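Local coordinates for protein methyl transferase from Methanosarcina acetivorans (Methanosarcina acetivorans, PDB 6MRO) that probably transfers methyl groups from S-adenosylmethionine, and binds S-adenosylhomocysteine and calcium ions in the crystal, at residues A[165-175]-A[186-194]. The protein carries 1 engineered substitution. Residues are numbered along the deposited sequence; the frame is centred on the assembly and turned at random.
Sequences LFNIIYIKDVI and QAYLLSATK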
ATOM      1  N   LEU A 165     -12.461 -10.823   6.494  1.00 29.81           N
ATOM      2  CA  LEU A 165     -12.441  -9.739   7.462  1.00 31.96           C
ATOM      3  C   LEU A 165     -12.939  -8.408   6.912  1.00 33.82           C
ATOM      4  O   LEU A 165     -13.173  -7.486   7.701  1.00 38.05           O
ATOM      5  CB  LEU A 165     -11.022  -9.553   8.022  1.00 31.27           C
ATOM      6  CG  LEU A 165     -10.420 -10.739   8.784  1.00 32.97           C
ATOM      7  CD1 LEU A 165      -8.954 -10.468   9.071  1.00 36.85           C
ATOM      8  CD2 LEU A 165     -11.174 -10.990  10.074  1.00 36.82           C
ATOM      9  N   PHE A 166     -13.116  -8.276   5.599  1.00 31.04           N
ATOM     10  CA  PHE A 166     -13.461  -6.994   4.996  1.00 28.51           C
ATOM     11  C   PHE A 166     -14.691  -7.119   4.116  1.00 32.66           C
ATOM     12  O   PHE A 166     -14.998  -8.193   3.582  1.00 33.64           O
ATOM     13  CB  PHE A 166     -12.318  -6.437   4.141  1.00 24.39           C
ATOM     14  CG  PHE A 166     -11.066  -6.148   4.916  1.00 24.54           C
ATOM     15  CD1 PHE A 166     -10.145  -7.150   5.160  1.00 23.74           C
ATOM     16  CD2 PHE A 166     -10.819  -4.877   5.416  1.00 23.43           C
ATOM     17  CE1 PHE A 166      -8.998  -6.891   5.889  1.00 23.17           C
ATOM     18  CE2 PHE A 166      -9.674  -4.619   6.139  1.00 23.80           C
ATOM     19  CZ  PHE A 166      -8.759  -5.619   6.364  1.00 25.01           C
ATOM     20  N   ASN A 167     -15.384  -5.998   3.953  1.00 29.54           N
ATOM     21  CA  ASN A 167     -16.433  -5.895   2.953  1.00 33.37           C
ATOM     22  C   ASN A 167     -15.812  -5.309   1.693  1.00 33.42           C
ATOM     23  O   ASN A 167     -15.228  -4.219   1.722  1.00 31.78           O
ATOM     24  CB  ASN A 167     -17.596  -5.044   3.455  1.00 39.56           C
ATOM     25  CG  ASN A 167     -18.309  -5.683   4.625  1.00 43.51           C
ATOM     26  OD1 ASN A 167     -18.574  -6.888   4.628  1.00 46.09           O
ATOM     27  ND2 ASN A 167     -18.605  -4.884   5.635  1.00 43.42           N
ATOM     28  N   ILE A 168     -15.895  -6.051   0.605  1.00 32.59           N
ATOM     29  CA  ILE A 168     -15.261  -5.641  -0.637  1.00 27.60           C
ATOM     30  C   ILE A 168     -16.231  -4.720  -1.360  1.00 26.42           C
ATOM     31  O   ILE A 168     -17.394  -5.086  -1.585  1.00 27.29           O
ATOM     32  CB  ILE A 168     -14.881  -6.861  -1.483  1.00 31.81           C
ATOM     33  CG1 ILE A 168     -13.834  -7.678  -0.722  1.00 34.91           C
ATOM     34  CG2 ILE A 168     -14.338  -6.420  -2.837  1.00 33.27           C
ATOM     35  CD1 ILE A 168     -13.446  -8.960  -1.390  1.00 39.03           C
ATOM     36  N   ILE A 169     -15.778  -3.512  -1.675  1.00 24.65           N
ATOM     37  CA  ILE A 169     -16.619  -2.564  -2.396  1.00 25.21           C
ATOM     38  C   ILE A 169     -16.478  -2.754  -3.897  1.00 27.77           C
ATOM     39  O   ILE A 169     -17.474  -2.918  -4.613  1.00 28.30           O
ATOM     40  CB  ILE A 169     -16.289  -1.118  -1.966  1.00 30.12           C
ATOM     41  CG1 ILE A 169     -16.337  -0.983  -0.435  1.00 30.71           C
ATOM     42  CG2 ILE A 169     -17.244  -0.135  -2.632  1.00 33.03           C
ATOM     43  CD1 ILE A 169     -17.682  -1.266   0.181  1.00 31.94           C
ATOM     44  N   TYR A 170     -15.237  -2.795  -4.376  1.00 24.46           N
ATOM     45  CA  TYR A 170     -14.962  -3.099  -5.768  1.00 24.60           C
ATOM     46  C   TYR A 170     -13.540  -3.620  -5.906  1.00 22.88           C
ATOM     47  O   TYR A 170     -12.691  -3.410  -5.033  1.00 21.82           O
ATOM     48  CB  TYR A 170     -15.174  -1.877  -6.670  1.00 26.62           C
ATOM     49  CG  TYR A 170     -14.309  -0.653  -6.389  1.00 26.21           C
ATOM     50  CD1 TYR A 170     -12.935  -0.639  -6.682  1.00 25.77           C
ATOM     51  CD2 TYR A 170     -14.885   0.512  -5.901  1.00 24.20           C
ATOM     52  CE1 TYR A 170     -12.170   0.488  -6.453  1.00 25.36           C
ATOM     53  CE2 TYR A 170     -14.124   1.646  -5.661  1.00 28.89           C
ATOM     54  CZ  TYR A 170     -12.771   1.628  -5.935  1.00 27.36           C
ATOM     55  OH  TYR A 170     -12.022   2.756  -5.708  1.00 24.46           O
ATOM     56  N   ILE A 171     -13.304  -4.323  -7.010  1.00 25.68           N
ATOM     57  CA  ILE A 171     -11.965  -4.587  -7.532  1.00 24.91           C
ATOM     58  C   ILE A 171     -11.969  -4.078  -8.970  1.00 29.00           C
ATOM     59  O   ILE A 171     -12.641  -4.659  -9.837  1.00 29.90           O
ATOM     60  CB  ILE A 171     -11.599  -6.078  -7.469  1.00 27.16           C
ATOM     61  CG1 ILE A 171     -11.788  -6.623  -6.047  1.00 27.26           C
ATOM     62  CG2 ILE A 171     -10.168  -6.292  -7.951  1.00 25.81           C
ATOM     63  CD1 ILE A 171     -11.744  -8.138  -5.948  1.00 25.09           C
ATOM     64  N   LYS A 172     -11.236  -2.997  -9.221  1.00 24.64           N
ATOM     65  CA  LYS A 172     -11.270  -2.269 -10.482  1.00 24.78           C
ATOM     66  C   LYS A 172      -9.987  -2.492 -11.272  1.00 23.53           C
ATOM     67  O   LYS A 172      -8.892  -2.525 -10.701  1.00 24.10           O
ATOM     68  CB  LYS A 172     -11.444  -0.763 -10.239  1.00 27.41           C
ATOM     69  CG  LYS A 172     -12.879  -0.302 -10.213  1.00 37.33           C
ATOM     70  CD  LYS A 172     -12.991   1.193  -9.914  1.00 40.26           C
ATOM     71  CE  LYS A 172     -14.459   1.582  -9.804  1.00 46.16           C
ATOM     72  NZ  LYS A 172     -14.678   2.884  -9.128  1.00 47.01           N
ATOM     73  N   ASP A 173     -10.124  -2.621 -12.586  1.00 25.34           N
ATOM     74  CA  ASP A 173      -8.960  -2.580 -13.463  1.00 24.45           C
ATOM     75  C   ASP A 173      -8.365  -1.181 -13.444  1.00 26.00           C
ATOM     76  O   ASP A 173      -9.072  -0.192 -13.656  1.00 31.03           O
ATOM     77  CB  ASP A 173      -9.340  -2.961 -14.894  1.00 30.32           C
ATOM     78  CG  ASP A 173      -9.685  -4.430 -15.035  1.00 36.04           C
ATOM     79  OD1 ASP A 173     -10.875  -4.744 -15.251  1.00 39.79           O
ATOM     80  OD2 ASP A 173      -8.764  -5.270 -14.937  1.00 36.43           O
ATOM     81  N   VAL A 174      -7.068  -1.095 -13.168  1.00 23.04           N
ATOM     82  CA  VAL A 174      -6.360   0.175 -13.224  1.00 21.57           C
ATOM     83  C   VAL A 174      -4.991  -0.049 -13.856  1.00 20.59           C
ATOM     84  O   VAL A 174      -4.709  -1.115 -14.415  1.00 26.44           O
ATOM     85  CB  VAL A 174      -6.228   0.813 -11.827  1.00 23.52           C
ATOM     86  CG1 VAL A 174      -7.602   1.176 -11.248  1.00 27.28           C
ATOM     87  CG2 VAL A 174      -5.463  -0.119 -10.884  1.00 22.45           C
ATOM     88  N   ILE A 175      -4.147   0.968 -13.800  1.00 21.91           N
ATOM     89  CA  ILE A 175      -2.788   0.915 -14.321  1.00 26.07           C
ATOM     90  C   ILE A 175      -1.826   1.083 -13.152  1.00 26.89           C
ATOM     91  O   ILE A 175      -2.131   1.794 -12.188  1.00 27.92           O
ATOM     92  CB  ILE A 175      -2.580   2.012 -15.385  1.00 30.48           C
ATOM     93  CG1 ILE A 175      -3.272   1.617 -16.688  1.00 35.32           C
ATOM     94  CG2 ILE A 175      -1.104   2.262 -15.629  1.00 34.35           C
ATOM     95  CD1 ILE A 175      -2.913   0.235 -17.149  1.00 38.68           C
ATOM     96  N   GLN A 186      -0.905  -3.706 -16.225  1.00 25.10           N
ATOM     97  CA  GLN A 186      -2.298  -3.925 -15.846  1.00 23.71           C
ATOM     98  C   GLN A 186      -2.386  -4.288 -14.370  1.00 23.56           C
ATOM     99  O   GLN A 186      -1.613  -5.103 -13.862  1.00 23.76           O
ATOM    100  CB  GLN A 186      -2.931  -5.036 -16.687  1.00 22.60           C
ATOM    101  CG  GLN A 186      -3.268  -4.616 -18.109  1.00 29.48           C
ATOM    102  CD  GLN A 186      -4.029  -5.686 -18.838  1.00 36.54           C
ATOM    103  OE1 GLN A 186      -4.053  -6.843 -18.407  1.00 41.69           O
ATOM    104  NE2 GLN A 186      -4.660  -5.318 -19.954  1.00 34.16           N
ATOM    105  N   ALA A 187      -3.349  -3.692 -13.685  1.00 19.75           N
ATOM    106  CA  ALA A 187      -3.375  -3.754 -12.234  1.00 18.84           C
ATOM    107  C   ALA A 187      -4.819  -3.830 -11.751  1.00 20.85           C
ATOM    108  O   ALA A 187      -5.769  -3.578 -12.503  1.00 21.43           O
ATOM    109  CB  ALA A 187      -2.657  -2.541 -11.624  1.00 17.99           C
ATOM    110  N   TYR A 188      -4.967  -4.202 -10.477  1.00 18.83           N
ATOM    111  CA  TYR A 188      -6.235  -4.171  -9.761  1.00 22.47           C
ATOM    112  C   TYR A 188      -6.167  -3.169  -8.619  1.00 22.21           C
ATOM    113  O   TYR A 188      -5.148  -3.071  -7.926  1.00 20.55           O
ATOM    114  CB  TYR A 188      -6.591  -5.540  -9.177  1.00 20.54           C
ATOM    115  CG  TYR A 188      -7.207  -6.491 -10.162  1.00 20.63           C
ATOM    116  CD1 TYR A 188      -8.113  -6.044 -11.111  1.00 24.27           C
ATOM    117  CD2 TYR A 188      -6.881  -7.849 -10.144  1.00 21.37           C
ATOM    118  CE1 TYR A 188      -8.687  -6.918 -12.014  1.00 24.09           C
ATOM    119  CE2 TYR A 188      -7.448  -8.731 -11.040  1.00 22.77           C
ATOM    120  CZ  TYR A 188      -8.350  -8.256 -11.979  1.00 26.29           C
ATOM    121  OH  TYR A 188      -8.912  -9.131 -12.886  1.00 26.49           O
ATOM    122  N   LEU A 189      -7.265  -2.446  -8.402  1.00 19.44           N
ATOM    123  CA  LEU A 189      -7.425  -1.607  -7.219  1.00 17.95           C
ATOM    124  C   LEU A 189      -8.600  -2.142  -6.413  1.00 25.30           C
ATOM    125  O   LEU A 189      -9.740  -2.158  -6.897  1.00 23.35           O
ATOM    126  CB  LEU A 189      -7.652  -0.144  -7.587  1.00 18.01           C
ATOM    127  CG  LEU A 189      -7.831   0.767  -6.365  1.00 23.04           C
ATOM    128  CD1 LEU A 189      -6.494   0.994  -5.669  1.00 20.75           C
ATOM    129  CD2 LEU A 189      -8.482   2.084  -6.767  1.00 28.40           C
ATOM    130  N   LEU A 190      -8.310  -2.603  -5.205  1.00 18.22           N
ATOM    131  CA  LEU A 190      -9.326  -3.049  -4.274  1.00 20.54           C
ATOM    132  C   LEU A 190      -9.726  -1.894  -3.367  1.00 19.58           C
ATOM    133  O   LEU A 190      -8.864  -1.225  -2.777  1.00 19.95           O
ATOM    134  CB  LEU A 190      -8.804  -4.223  -3.445  1.00 18.93           C
ATOM    135  CG  LEU A 190      -9.531  -4.499  -2.126  1.00 19.54           C
ATOM    136  CD1 LEU A 190     -10.912  -5.100  -2.401  1.00 26.04           C
ATOM    137  CD2 LEU A 190      -8.674  -5.447  -1.289  1.00 19.52           C
ATOM    138  N   SER A 191     -11.030  -1.674  -3.247  1.00 19.60           N
ATOM    139  CA  SER A 191     -11.600  -0.823  -2.213  1.00 20.98           C
ATOM    140  C   SER A 191     -12.354  -1.728  -1.252  1.00 24.74           C
ATOM    141  O   SER A 191     -13.268  -2.454  -1.665  1.00 22.00           O
ATOM    142  CB  SER A 191     -12.527   0.234  -2.807  1.00 22.86           C
ATOM    143  OG  SER A 191     -13.225   0.935  -1.783  1.00 21.63           O
ATOM    144  N   ALA A 192     -11.952  -1.710   0.015  1.00 20.39           N
ATOM    145  CA  ALA A 192     -12.580  -2.556   1.014  1.00 23.13           C
ATOM    146  C   ALA A 192     -12.828  -1.737   2.272  1.00 21.78           C
ATOM    147  O   ALA A 192     -12.215  -0.686   2.476  1.00 23.76           O
ATOM    148  CB  ALA A 192     -11.714  -3.785   1.307  1.00 27.28           C
ATOM    149  N   THR A 193     -13.754  -2.211   3.109  1.00 23.24           N
ATOM    150  CA  THR A 193     -14.072  -1.536   4.368  1.00 29.26           C
ATOM    151  C   THR A 193     -14.076  -2.532   5.519  1.00 31.11           C
ATOM    152  O   THR A 193     -14.413  -3.704   5.352  1.00 31.03           O
ATOM    153  CB  THR A 193     -15.431  -0.807   4.318  1.00 33.70           C
ATOM    154  OG1 THR A 193     -16.499  -1.756   4.419  1.00 41.16           O
ATOM    155  CG2 THR A 193     -15.570  -0.001   3.031  1.00 25.73           C
ATOM    156  N   LYS A 194     -13.706  -2.049   6.700  1.00 36.97           N
ATOM    157  CA  LYS A 194     -13.611  -2.914   7.870  1.00 39.56           C
ATOM    158  C   LYS A 194     -14.971  -3.463   8.294  1.00 49.10           C
ATOM    159  O   LYS A 194     -15.894  -2.711   8.577  1.00 56.79           O
ATOM    160  CB  LYS A 194     -12.965  -2.160   9.037  1.00 35.30           C
ATOM    161  CG  LYS A 194     -12.978  -2.923  10.345  1.00 36.07           C
ATOM    162  CD  LYS A 194     -11.981  -2.338  11.348  1.00 34.62           C
ATOM    163  CE  LYS A 194     -11.918  -3.195  12.594  1.00 35.44           C
ATOM    164  NZ  LYS A 194     -10.811  -2.799  13.509  1.00 38.10           N
ATOM    165  OXT LYS A 194     -15.175  -4.677   8.367  1.00 53.29           O
TER
HETATM  166  O   HOH W   1      -6.153  -5.110 -14.724  1.00 32.19           O
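N167 to I175 and Q186 to T193 pair as antiparallel strands in register from N167–T193 to I175–Q186, except at a classic beta bulge where I169 and Y170 both face S191. There S191 O takes a firm bond from I169 N (2.7 Å) and a weak one from Y170 N (3.4 Å). In the bulge, Y170 holds its CG between the backbone N and the carbonyl carbon (chi1 61°), which lays the ring over S191: the serine CB sits 3.5 Å from the ring centroid in a CH-pi contact, and a residue this small lets the ring come so close. K172 CD lies against the opposite face, toward its rim, while the phenol OH bonds to E30. With an alanine for Y170, S191 CB and the aliphatic chain of K172 would probably lose the ring between them, and E30 its phenol partner. The two strands form the C-terminal hairpin of a Rossmann-like methyltransferase sheet; 184-193 is antiparallel beside 132-139, and 167-177 is one edge strand. On the face bearing I171 and Y188, I171 CG2 rests over the tyrosine ring, 4.1 Å from its centroid, a gamma methyl suited to a flat aromatic surface. One water donates to both D173 OD2 (2.6 Å) and A187 O (2.7 Å), and K142 forms a salt bridge with this carboxylate. On the face bearing Y170, V174 CG2 meets A187 CB at 3.8 Å, the small alanine accommodating the branched valine.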